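Local atomic coordinates of CrtC domain-containing protein (Fusarium vanettenii 77-13-4, PDB entry 7A0Q), a protein that is a kievitone hydratase, a lyase that probably adds water to the prenyl side chain of the bean phytoalexin kievitone and so detoxifies it. Residues W219-L224 and K232-I237; R272-A277 and T303-L308; A317-I322 and L338-Y343. One frame throughout, in Å; residues are numbered along the deposited sequence.

Contact 1 (W219-L224 and K232-I237). With NAG (2-acetamido-2-deoxy-beta-D-glucopyranose), chain C.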
loop_
_atom_site.group_PDB
_atom_site.type_symbol
_atom_site.label_atom_id
_atom_site.label_comp_id
_atom_site.label_asym_id
_atom_site.label_seq_id
_atom_site.Cartn_x
_atom_site.Cartn_y
_atom_site.Cartn_z
ATOM N N TRP A 219 8.205 9.128 6.645
ATOM C CA TRP A 219 7.759 9.427 5.294
ATOM C C TRP A 219 6.243 9.483 5.245
ATOM O O TRP A 219 5.547 9.035 6.160
ATOM C CB TRP A 219 8.272 8.388 4.280
ATOM C CG TRP A 219 7.811 6.959 4.524
ATOM C CD1 TRP A 219 6.614 6.403 4.155
ATOM C CD2 TRP A 219 8.563 5.914 5.151
ATOM N NE1 TRP A 219 6.575 5.079 4.529
ATOM C CE2 TRP A 219 7.758 4.752 5.137
ATOM C CE3 TRP A 219 9.833 5.849 5.732
ATOM C CZ2 TRP A 219 8.187 3.542 5.675
ATOM C CZ3 TRP A 219 10.260 4.642 6.269
ATOM C CH2 TRP A 219 9.434 3.506 6.238
ATOM N N THR A 220 5.745 10.029 4.143
ATOM C CA THR A 220 4.366 9.836 3.721
ATOM C C THR A 220 4.392 9.202 2.340
ATOM O O THR A 220 5.162 9.637 1.471
ATOM C CB THR A 220 3.591 11.157 3.693
ATOM O OG1 THR A 220 3.594 11.733 5.008
ATOM C CG2 THR A 220 2.140 10.930 3.251
ATOM N N TRP A 221 3.552 8.179 2.149
ATOM C CA TRP A 221 3.369 7.526 0.858
ATOM C C TRP A 221 1.902 7.608 0.467
ATOM O O TRP A 221 1.018 7.313 1.283
ATOM C CB TRP A 221 3.822 6.061 0.913
ATOM C CG TRP A 221 3.631 5.265 -0.364
ATOM C CD1 TRP A 221 4.308 5.435 -1.544
ATOM C CD2 TRP A 221 2.735 4.160 -0.569
ATOM N NE1 TRP A 221 3.878 4.505 -2.477
ATOM C CE2 TRP A 221 2.916 3.716 -1.903
ATOM C CE3 TRP A 221 1.802 3.504 0.243
ATOM C CZ2 TRP A 221 2.198 2.644 -2.440
ATOM C CZ3 TRP A 221 1.083 2.428 -0.292
ATOM C CH2 TRP A 221 1.282 2.020 -1.628
ATOM N N PHE A 222 1.647 7.976 -0.781
ATOM C CA PHE A 222 0.304 7.991 -1.341
ATOM C C PHE A 222 0.163 6.938 -2.432
ATOM O O PHE A 222 1.030 6.802 -3.306
ATOM C CB PHE A 222 -0.044 9.350 -1.943
ATOM C CG PHE A 222 -0.213 10.438 -0.934
ATOM C CD1 PHE A 222 -1.436 10.623 -0.298
ATOM C CD2 PHE A 222 0.840 11.289 -0.630
ATOM C CE1 PHE A 222 -1.605 11.636 0.639
ATOM C CE2 PHE A 222 0.677 12.314 0.301
ATOM C CZ PHE A 222 -0.538 12.490 0.933
ATOM N N GLN A 223 -0.970 6.246 -2.403
ATOM C CA GLN A 223 -1.378 5.282 -3.417
ATOM C C GLN A 223 -2.705 5.786 -3.970
ATOM O O GLN A 223 -3.708 5.772 -3.254
ATOM C CB GLN A 223 -1.531 3.898 -2.789
ATOM C CG GLN A 223 -2.060 2.852 -3.746
ATOM C CD GLN A 223 -2.888 1.779 -3.065
ATOM O OE1 GLN A 223 -3.992 1.470 -3.515
ATOM N NE2 GLN A 223 -2.355 1.186 -1.991
ATOM N N LEU A 224 -2.726 6.243 -5.223
ATOM C CA LEU A 224 -3.902 6.936 -5.745
ATOM C C LEU A 224 -4.494 6.248 -6.971
ATOM O O LEU A 224 -3.768 5.813 -7.874
ATOM C CB LEU A 224 -3.578 8.395 -6.092
ATOM C CG LEU A 224 -2.899 9.202 -4.981
ATOM C CD1 LEU A 224 -2.587 10.617 -5.474
ATOM C CD2 LEU A 224 -3.735 9.219 -3.679
ATOM N N LYS A 232 -2.330 5.205 -12.241
ATOM C CA LYS A 232 -2.090 4.675 -10.905
ATOM C C LYS A 232 -0.858 5.377 -10.362
ATOM O O LYS A 232 0.192 5.385 -11.016
ATOM C CB LYS A 232 -1.887 3.152 -10.926
ATOM C CG LYS A 232 -3.028 2.363 -11.582
ATOM C CD LYS A 232 -4.346 2.587 -10.829
ATOM C CE LYS A 232 -5.492 1.828 -11.471
ATOM N NZ LYS A 232 -6.812 2.167 -10.835
ATOM N N ILE A 233 -0.985 5.978 -9.185
ATOM C CA ILE A 233 0.038 6.874 -8.658
ATOM C C ILE A 233 0.614 6.292 -7.376
ATOM O O ILE A 233 -0.130 5.957 -6.449
ATOM C CB ILE A 233 -0.526 8.275 -8.389
ATOM C CG1 ILE A 233 -1.160 8.822 -9.662
ATOM C CG2 ILE A 233 0.582 9.200 -7.855
ATOM C CD1 ILE A 233 -1.850 10.144 -9.463
ATOM N N SER A 234 1.945 6.234 -7.308
ATOM C CA SER A 234 2.673 5.802 -6.116
ATOM C C SER A 234 3.664 6.911 -5.785
ATOM O O SER A 234 4.627 7.118 -6.523
ATOM C CB SER A 234 3.380 4.470 -6.380
ATOM O OG SER A 234 4.211 4.068 -5.310
ATOM N N ALA A 235 3.406 7.661 -4.709
ATOM C CA ALA A 235 4.123 8.908 -4.451
ATOM C C ALA A 235 4.797 8.865 -3.090
ATOM O O ALA A 235 4.162 8.523 -2.088
ATOM C CB ALA A 235 3.168 10.109 -4.514
ATOM N N TRP A 236 6.064 9.280 -3.048
ATOM C CA TRP A 236 6.863 9.254 -1.826
ATOM C C TRP A 236 7.329 10.655 -1.452
ATOM O O TRP A 236 7.818 11.405 -2.305
ATOM C CB TRP A 236 8.110 8.381 -1.994
ATOM C CG TRP A 236 7.869 6.893 -2.025
ATOM C CD1 TRP A 236 7.667 6.124 -3.129
ATOM C CD2 TRP A 236 7.880 6.009 -0.904
ATOM N NE1 TRP A 236 7.516 4.795 -2.760
ATOM C CE2 TRP A 236 7.644 4.702 -1.396
ATOM C CE3 TRP A 236 8.043 6.195 0.477
ATOM C CZ2 TRP A 236 7.590 3.591 -0.556
ATOM C CZ3 TRP A 236 7.995 5.090 1.305
ATOM C CH2 TRP A 236 7.767 3.803 0.788
ATOM N N ILE A 237 7.254 10.973 -0.157
ATOM C CA ILE A 237 7.797 12.229 0.377
ATOM C C ILE A 237 8.585 11.902 1.642
ATOM O O ILE A 237 8.045 11.295 2.571
ATOM C CB ILE A 237 6.694 13.255 0.685
ATOM C CG1 ILE A 237 5.773 13.448 -0.521
ATOM C CG2 ILE A 237 7.318 14.586 1.099
ATOM C CD1 ILE A 237 4.528 12.578 -0.458
HETATM C C1 NAG C . 8.423 13.762 8.920
HETATM C C2 NAG C . 7.366 14.480 8.098
HETATM C C3 NAG C . 7.457 15.991 8.324
HETATM C C4 NAG C . 7.463 16.348 9.805
HETATM C C5 NAG C . 8.461 15.505 10.587
HETATM C C6 NAG C . 8.287 15.648 12.080
HETATM C C7 NAG C . 6.584 13.577 5.949
HETATM C C8 NAG C . 6.895 13.428 4.494
HETATM N N2 NAG C . 7.513 14.193 6.680
HETATM O O3 NAG C . 6.349 16.609 7.678
HETATM O O4 NAG C . 7.884 17.702 9.937
HETATM O O5 NAG C . 8.274 14.111 10.299
HETATM O O6 NAG C . 6.970 15.281 12.469
HETATM O O7 NAG C . 5.549 13.140 6.442
#

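Contact 2 (R272-A277 and T303-L308)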
loop_
_atom_site.group_PDB
_atom_site.type_symbol
_atom_site.label_atom_id
_atom_site.label_comp_id
_atom_site.label_asym_id
_atom_site.label_seq_id
_atom_site.Cartn_x
_atom_site.Cartn_y
_atom_site.Cartn_z
ATOM N N ARG A 272 -7.466 19.306 10.565
ATOM C CA ARG A 272 -7.935 18.079 11.192
ATOM C C ARG A 272 -6.731 17.206 11.504
ATOM O O ARG A 272 -5.806 17.097 10.692
ATOM C CB ARG A 272 -8.895 17.310 10.289
ATOM C CG ARG A 272 -10.059 18.116 9.750
ATOM C CD ARG A 272 -11.049 17.216 9.029
ATOM N NE ARG A 272 -10.399 16.403 8.004
ATOM C CZ ARG A 272 -10.682 15.125 7.773
ATOM N NH1 ARG A 272 -11.606 14.508 8.496
ATOM N NH2 ARG A 272 -10.042 14.462 6.819
ATOM N N THR A 273 -6.728 16.601 12.685
ATOM C CA THR A 273 -5.596 15.798 13.110
ATOM C C THR A 273 -6.094 14.542 13.801
ATOM O O THR A 273 -7.253 14.446 14.210
ATOM C CB THR A 273 -4.658 16.562 14.061
ATOM O OG1 THR A 273 -5.383 16.978 15.225
ATOM C CG2 THR A 273 -4.042 17.775 13.374
ATOM N N TYR A 274 -5.189 13.572 13.915
ATOM C CA TYR A 274 -5.391 12.395 14.751
ATOM C C TYR A 274 -4.146 12.195 15.600
ATOM O O TYR A 274 -3.052 11.994 15.061
ATOM C CB TYR A 274 -5.669 11.134 13.925
ATOM C CG TYR A 274 -5.900 9.935 14.817
ATOM C CD1 TYR A 274 -7.031 9.859 15.627
ATOM C CD2 TYR A 274 -4.974 8.897 14.887
ATOM C CE1 TYR A 274 -7.244 8.787 16.462
ATOM C CE2 TYR A 274 -5.183 7.807 15.724
ATOM C CZ TYR A 274 -6.323 7.764 16.513
ATOM O OH TYR A 274 -6.555 6.698 17.355
ATOM N N GLU A 275 -4.303 12.244 16.919
ATOM C CA GLU A 275 -3.182 11.956 17.802
ATOM C C GLU A 275 -2.974 10.451 17.902
ATOM O O GLU A 275 -3.920 9.702 18.150
ATOM C CB GLU A 275 -3.406 12.556 19.193
ATOM C CG GLU A 275 -3.494 14.073 19.214
ATOM C CD GLU A 275 -2.143 14.742 19.029
ATOM O OE1 GLU A 275 -1.107 14.043 19.091
ATOM O OE2 GLU A 275 -2.107 15.981 18.830
ATOM N N SER A 276 -1.730 10.022 17.700
ATOM C CA SER A 276 -1.375 8.614 17.806
ATOM C C SER A 276 -1.705 8.068 19.188
ATOM O O SER A 276 -1.522 8.746 20.203
ATOM C CB SER A 276 0.115 8.432 17.523
ATOM O OG SER A 276 0.502 7.086 17.724
ATOM N N ALA A 277 -2.173 6.819 19.224
ATOM C CA ALA A 277 -2.357 6.136 20.498
ATOM C C ALA A 277 -1.049 5.980 21.262
ATOM O O ALA A 277 -1.077 5.776 22.481
ATOM C CB ALA A 277 -2.994 4.760 20.274
ATOM N N THR A 303 -11.669 8.858 7.602
ATOM C CA THR A 303 -12.060 8.928 9.000
ATOM C C THR A 303 -10.795 9.078 9.834
ATOM O O THR A 303 -9.691 8.768 9.377
ATOM C CB THR A 303 -12.875 7.697 9.420
ATOM O OG1 THR A 303 -13.514 7.955 10.674
ATOM C CG2 THR A 303 -11.981 6.464 9.554
ATOM N N GLU A 304 -10.964 9.575 11.062
ATOM C CA GLU A 304 -9.819 10.034 11.849
ATOM C C GLU A 304 -8.898 8.882 12.241
ATOM O O GLU A 304 -7.693 8.916 11.968
ATOM C CB GLU A 304 -10.293 10.780 13.103
ATOM C CG GLU A 304 -10.954 12.125 12.844
ATOM C CD GLU A 304 -12.391 11.994 12.360
ATOM O OE1 GLU A 304 -12.932 10.869 12.386
ATOM O OE2 GLU A 304 -12.981 13.019 11.960
ATOM N N ASP A 305 -9.438 7.868 12.914
ATOM C CA ASP A 305 -8.635 6.769 13.451
ATOM C C ASP A 305 -8.455 5.704 12.372
ATOM O O ASP A 305 -9.375 4.939 12.073
ATOM C CB ASP A 305 -9.292 6.191 14.700
ATOM C CG ASP A 305 -8.518 5.014 15.288
ATOM O OD1 ASP A 305 -7.370 4.753 14.859
ATOM O OD2 ASP A 305 -9.066 4.348 16.193
ATOM N N GLN A 306 -7.258 5.654 11.788
ATOM C CA GLN A 306 -6.847 4.567 10.895
ATOM C C GLN A 306 -5.387 4.217 11.162
ATOM O O GLN A 306 -4.578 4.058 10.244
ATOM C CB GLN A 306 -7.060 4.929 9.425
ATOM C CG GLN A 306 -8.477 5.375 9.081
ATOM C CD GLN A 306 -8.694 5.536 7.592
ATOM O OE1 GLN A 306 -8.767 4.556 6.859
ATOM N NE2 GLN A 306 -8.777 6.783 7.132
ATOM N N GLU A 307 -5.038 4.083 12.444
ATOM C CA GLU A 307 -3.663 3.857 12.874
ATOM C C GLU A 307 -3.451 2.411 13.313
ATOM O O GLU A 307 -4.149 1.914 14.207
ATOM C CB GLU A 307 -3.289 4.800 14.016
ATOM C CG GLU A 307 -1.843 4.639 14.445
ATOM C CD GLU A 307 -1.520 5.433 15.698
ATOM O OE1 GLU A 307 -2.410 5.559 16.569
ATOM O OE2 GLU A 307 -0.378 5.919 15.799
ATOM N N LEU A 308 -2.476 1.750 12.693
ATOM C CA LEU A 308 -1.955 0.482 13.185
ATOM C C LEU A 308 -1.008 0.776 14.340
ATOM O O LEU A 308 0.007 1.451 14.148
ATOM C CB LEU A 308 -1.219 -0.259 12.068
ATOM C CG LEU A 308 -1.961 -0.421 10.738
ATOM C CD1 LEU A 308 -1.078 -1.056 9.684
ATOM C CD2 LEU A 308 -3.171 -1.274 10.955
HETATM O O HOH W 1 -4.786 4.815 17.506
#

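Contact 3 (A317-I322 and L338-Y343). With NAG (2-acetamido-2-deoxy-beta-D-glucopyranose), chain C; IMD (imidazole), chain F.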
loop_
_atom_site.group_PDB
_atom_site.type_symbol
_atom_site.label_atom_id
_atom_site.label_comp_id
_atom_site.label_asym_id
_atom_site.label_seq_id
_atom_site.Cartn_x
_atom_site.Cartn_y
_atom_site.Cartn_z
ATOM N N ALA A 317 1.860 2.678 12.188
ATOM C CA ALA A 317 1.676 3.448 10.965
ATOM C C ALA A 317 0.259 3.988 10.884
ATOM O O ALA A 317 -0.691 3.312 11.286
ATOM C CB ALA A 317 1.969 2.603 9.719
ATOM N N TYR A 318 0.122 5.195 10.338
ATOM C CA TYR A 318 -1.175 5.627 9.843
ATOM C C TYR A 318 -1.360 5.026 8.453
ATOM O O TYR A 318 -0.559 5.283 7.548
ATOM C CB TYR A 318 -1.287 7.152 9.805
ATOM C CG TYR A 318 -2.727 7.594 9.698
ATOM C CD1 TYR A 318 -3.337 7.767 8.460
ATOM C CD2 TYR A 318 -3.497 7.792 10.846
ATOM C CE1 TYR A 318 -4.670 8.149 8.364
ATOM C CE2 TYR A 318 -4.834 8.176 10.759
ATOM C CZ TYR A 318 -5.417 8.345 9.521
ATOM O OH TYR A 318 -6.742 8.715 9.432
ATOM N N GLU A 319 -2.378 4.186 8.292
ATOM C CA GLU A 319 -2.626 3.514 7.017
ATOM C C GLU A 319 -4.090 3.747 6.682
ATOM O O GLU A 319 -4.954 2.952 7.050
ATOM C CB GLU A 319 -2.288 2.043 7.094
ATOM C CG GLU A 319 -0.877 1.754 7.484
ATOM C CD GLU A 319 0.049 1.720 6.296
ATOM O OE1 GLU A 319 -0.416 1.931 5.152
ATOM O OE2 GLU A 319 1.249 1.472 6.519
ATOM N N GLY A 320 -4.359 4.839 5.975
ATOM C CA GLY A 320 -5.706 5.357 5.894
ATOM C C GLY A 320 -6.292 5.429 4.501
ATOM O O GLY A 320 -5.649 5.894 3.555
ATOM N N PHE A 321 -7.526 4.958 4.372
ATOM C CA PHE A 321 -8.308 5.223 3.172
ATOM C C PHE A 321 -8.519 6.725 3.030
ATOM O O PHE A 321 -8.808 7.416 4.009
ATOM C CB PHE A 321 -9.655 4.504 3.275
ATOM C CG PHE A 321 -10.519 4.632 2.060
ATOM C CD1 PHE A 321 -10.081 4.190 0.820
ATOM C CD2 PHE A 321 -11.797 5.174 2.163
ATOM C CE1 PHE A 321 -10.896 4.293 -0.300
ATOM C CE2 PHE A 321 -12.620 5.284 1.050
ATOM C CZ PHE A 321 -12.179 4.843 -0.187
ATOM N N ILE A 322 -8.354 7.230 1.806
ATOM C CA ILE A 322 -8.486 8.655 1.516
ATOM C C ILE A 322 -9.314 8.832 0.251
ATOM O O ILE A 322 -9.386 7.942 -0.604
ATOM C CB ILE A 322 -7.113 9.357 1.344
ATOM C CG1 ILE A 322 -6.363 8.773 0.140
ATOM C CG2 ILE A 322 -6.274 9.271 2.627
ATOM C CD1 ILE A 322 -5.087 9.534 -0.244
ATOM N N LEU A 338 -4.978 5.411 -0.690
ATOM C CA LEU A 338 -4.481 5.207 0.663
ATOM C C LEU A 338 -3.305 6.134 0.932
ATOM O O LEU A 338 -2.491 6.402 0.042
ATOM C CB LEU A 338 -4.071 3.740 0.881
ATOM C CG LEU A 338 -3.508 3.379 2.263
ATOM C CD1 LEU A 338 -4.019 2.018 2.720
ATOM C CD2 LEU A 338 -1.967 3.417 2.256
ATOM N N VAL A 339 -3.239 6.645 2.162
ATOM C CA VAL A 339 -2.072 7.365 2.652
ATOM C C VAL A 339 -1.415 6.525 3.735
ATOM O O VAL A 339 -2.096 5.970 4.611
ATOM C CB VAL A 339 -2.423 8.771 3.172
ATOM C CG1 VAL A 339 -3.364 8.702 4.362
ATOM C CG2 VAL A 339 -1.141 9.504 3.528
ATOM N N GLU A 340 -0.097 6.386 3.645
ATOM C CA GLU A 340 0.703 5.771 4.692
ATOM C C GLU A 340 1.582 6.834 5.329
ATOM O O GLU A 340 2.264 7.583 4.621
ATOM C CB GLU A 340 1.561 4.640 4.127
ATOM C CG GLU A 340 2.588 4.125 5.102
ATOM C CD GLU A 340 3.379 2.984 4.525
ATOM O OE1 GLU A 340 2.917 1.831 4.650
ATOM O OE2 GLU A 340 4.445 3.228 3.926
ATOM N N ILE A 341 1.548 6.916 6.658
ATOM C CA ILE A 341 2.425 7.805 7.413
ATOM C C ILE A 341 3.206 6.946 8.385
ATOM O O ILE A 341 2.618 6.296 9.260
ATOM C CB ILE A 341 1.657 8.901 8.163
ATOM C CG1 ILE A 341 0.692 9.626 7.224
ATOM C CG2 ILE A 341 2.641 9.888 8.761
ATOM C CD1 ILE A 341 -0.169 10.672 7.927
ATOM N N VAL A 342 4.525 6.926 8.225
ATOM C CA VAL A 342 5.393 6.044 8.993
ATOM C C VAL A 342 6.532 6.860 9.580
ATOM O O VAL A 342 7.119 7.698 8.890
ATOM C CB VAL A 342 5.958 4.891 8.134
ATOM C CG1 VAL A 342 7.106 4.176 8.867
ATOM C CG2 VAL A 342 4.851 3.906 7.769
ATOM N N TYR A 343 6.827 6.612 10.854
ATOM C CA TYR A 343 8.058 7.033 11.509
ATOM C C TYR A 343 8.885 5.786 11.789
ATOM O O TYR A 343 8.414 4.866 12.473
ATOM C CB TYR A 343 7.750 7.785 12.809
ATOM C CG TYR A 343 7.178 9.154 12.556
ATOM C CD1 TYR A 343 5.854 9.322 12.152
ATOM C CD2 TYR A 343 7.967 10.287 12.699
ATOM C CE1 TYR A 343 5.337 10.587 11.891
ATOM C CE2 TYR A 343 7.462 11.544 12.438
ATOM C CZ TYR A 343 6.154 11.698 12.053
ATOM O OH TYR A 343 5.678 12.963 11.805
HETATM C C1 NAG C . 8.423 13.762 8.920
HETATM C C2 NAG C . 7.366 14.480 8.098
HETATM C C3 NAG C . 7.457 15.991 8.324
HETATM C C4 NAG C . 7.463 16.348 9.805
HETATM C C5 NAG C . 8.461 15.505 10.587
HETATM C C6 NAG C . 8.287 15.648 12.080
HETATM C C7 NAG C . 6.584 13.577 5.949
HETATM C C8 NAG C . 6.895 13.428 4.494
HETATM N N2 NAG C . 7.513 14.193 6.680
HETATM O O3 NAG C . 6.349 16.609 7.678
HETATM O O4 NAG C . 7.884 17.702 9.937
HETATM O O5 NAG C . 8.274 14.111 10.299
HETATM O O6 NAG C . 6.970 15.281 12.469
HETATM O O7 NAG C . 5.549 13.140 6.442
HETATM N N1 IMD F . 4.332 1.636 1.847
HETATM C C2 IMD F . 4.746 1.641 0.560
HETATM N N3 IMD F . 4.170 0.587 -0.072
HETATM C C4 IMD F . 3.396 -0.068 0.809
HETATM C C5 IMD F . 3.493 0.592 2.019
#

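Contact 1 (W219-L224 and K232-I237)
Three tryptophan rings meet on one side of this hairpin. Trp236 turns one face to Trp221, whose CD1 stands 3.4 Å from Trp236 CE2; their planes, 41° apart, make the pair oblique. The CB of Trp221 lies over the six-membered ring of Trp236 in a CH-pi contact. With its rim Trp236 meets Trp219 edge-to-face: CZ3 of Trp236 sits over the Trp219 ring, 3.4 Å from Trp219 CD1. At the edge of Trp221 the indole NE1 points in the ring plane to Ser234 OG, a bond of 2.9 Å. The indole reaches it because CG of Trp221 is anti to the backbone N (chi1 178°), and Ser234 OG is held a second time by Asn160.

The other side of the sheet is apolar toward Leu224. Ile237 CD1 lies at the edge of the Phe222 ring, 3.9 Å from its CD2, and Leu224 and Ile233 meet CB to CB. Near the other end, Thr220 OG1 donates to O7 of an N-acetylglucosamine of the protein's own glycan, 2.8 Å away. Six backbone bonds, paired at Thr220–Ile237, Phe222–Ala235 and Leu224–Ile233, tie the antiparallel strands.

Strand 218-225 bonds on its far side to strand 331-343, and strand 232-240 to strand 245-253, within the eight-stranded barrel of the lipocalin-like domain. Asp206 and Gln208 of strand 202-210 cover the tryptophan side, with Phe166 and Phe168 against Trp236 and Glu175 accepting from its NE1.

Contact 2 (R272-A277 and T303-L308)
Tyr274 lies on the bend formed by Glu304 and Asp305, and its ring is the tight centre of the contact. Asp305 CA sits over one face, 4.0 Å from the ring centroid and 13° off the normal, a CH-pi contact, while the Asp305 carboxylate runs almost parallel to the ring. With chi1 at -179° the phenol swings away from its own backbone N and out over the bend. Glu304 O comes obliquely to within 3.5 Å of Tyr274 CG; the same oxygen accepts a hydrogen bond from Tyr318 OH.

Beside the ring, the extended side chain of Glu307 rises to the turn after the strand. Its OE1 takes the backbone N-H of Ala277 on the syn lone pair, at 2.9 Å and 166°; its OE2 bonds to Tyr283 OH and lies doubtfully close, 2.4 Å, to Ser276 OG. A water joins the phenol to the acid, 2.6 Å from Tyr274 OH and donating to Glu307 OE1 over 2.7 Å.

The opposite end is looser and more exposed. Arg272 NH1 stays 4.0 Å from Glu304 OE2, beyond a salt bridge; the guanidinium instead pairs through NE with Asp286 and gives NH2 to Ser301 O.

Glu307 is thus a buried acid whose OE1 fastens the turn at Ala277 to the barrel strand 295-308. Those donors to OE1, backbone and water, would probably favour the carboxylate form.

Contact 3 (A317-I322 and L338-Y343)
Val339 CG1 presses on Ile322 CG2 at 3.4 Å, tighter than usual for two methyls; Val339 puts this branch between its backbone N and carbonyl carbon (chi1 63°), turned to Ile322. The same methyl comes at the edge of the Tyr318 ring, 4.2 Å from Tyr318 CD1. Between these bumps lies Gly320, the cross-strand partner of Val339, and the Tyr318 ring leans over this position, which carries no side chain. Farther along, Tyr318 and Ile341 abut CB to CB at 3.8 Å, and Ala317 CB meets Val342 CG2.

On the reverse face Leu338 CG packs on the Gly320 carbonyl oxygen, and its CD2 touches Glu319 OE1. Glu319 bends at chi2 (-87°), which folds its carboxylate alongside the extended Glu340, the planes nearly perpendicular. Four backbone bonds join Tyr318 to Ile341 and Gly320 to Val339, in an antiparallel hairpin of the lipocalin-like barrel. At the end of its strand Tyr343 OH shares a 2.7 Å hydrogen bond with O6 of the glycan's N-acetylglucosamine, that oxygen lying in the plane of the tyrosine ring.

Glu319 OE2 and Glu340 OE1 are only 2.5 Å apart in buried surroundings, while Glu340 OE2 accepts from both Trp219 NE1 and N1 of an imidazole, the latter at 2.6 Å and 157°. The imidazole, probably from the crystallisation liquor, is also hydrogen-bonded to Asp206. This gathering of acids around a small polar ring is consistent with a polar pocket between the two lipocalin-like domains.

All three contacts belong to one eight-stranded antiparallel barrel. Contacts 1 and 3, their centres 10 Å apart, share a seam where strand 218-225 meets strand 331-343 and closes the barrel: Trp221 O lies 2.8 Å from Glu340 N, and Trp219 N 2.9 Å from Val342 O. The same N-acetylglucosamine of the protein's own glycan touches both, and so does the imidazole, about 3 Å from the side chain of Trp221. Contact 2 adjoins contact 3 through neighbouring strands, centres 9 Å apart, with Leu308 N 2.8 Å from Ala317 O. From contact 1 it is remote, at 19 Å between centres, and it lies farther from the middle of the chain.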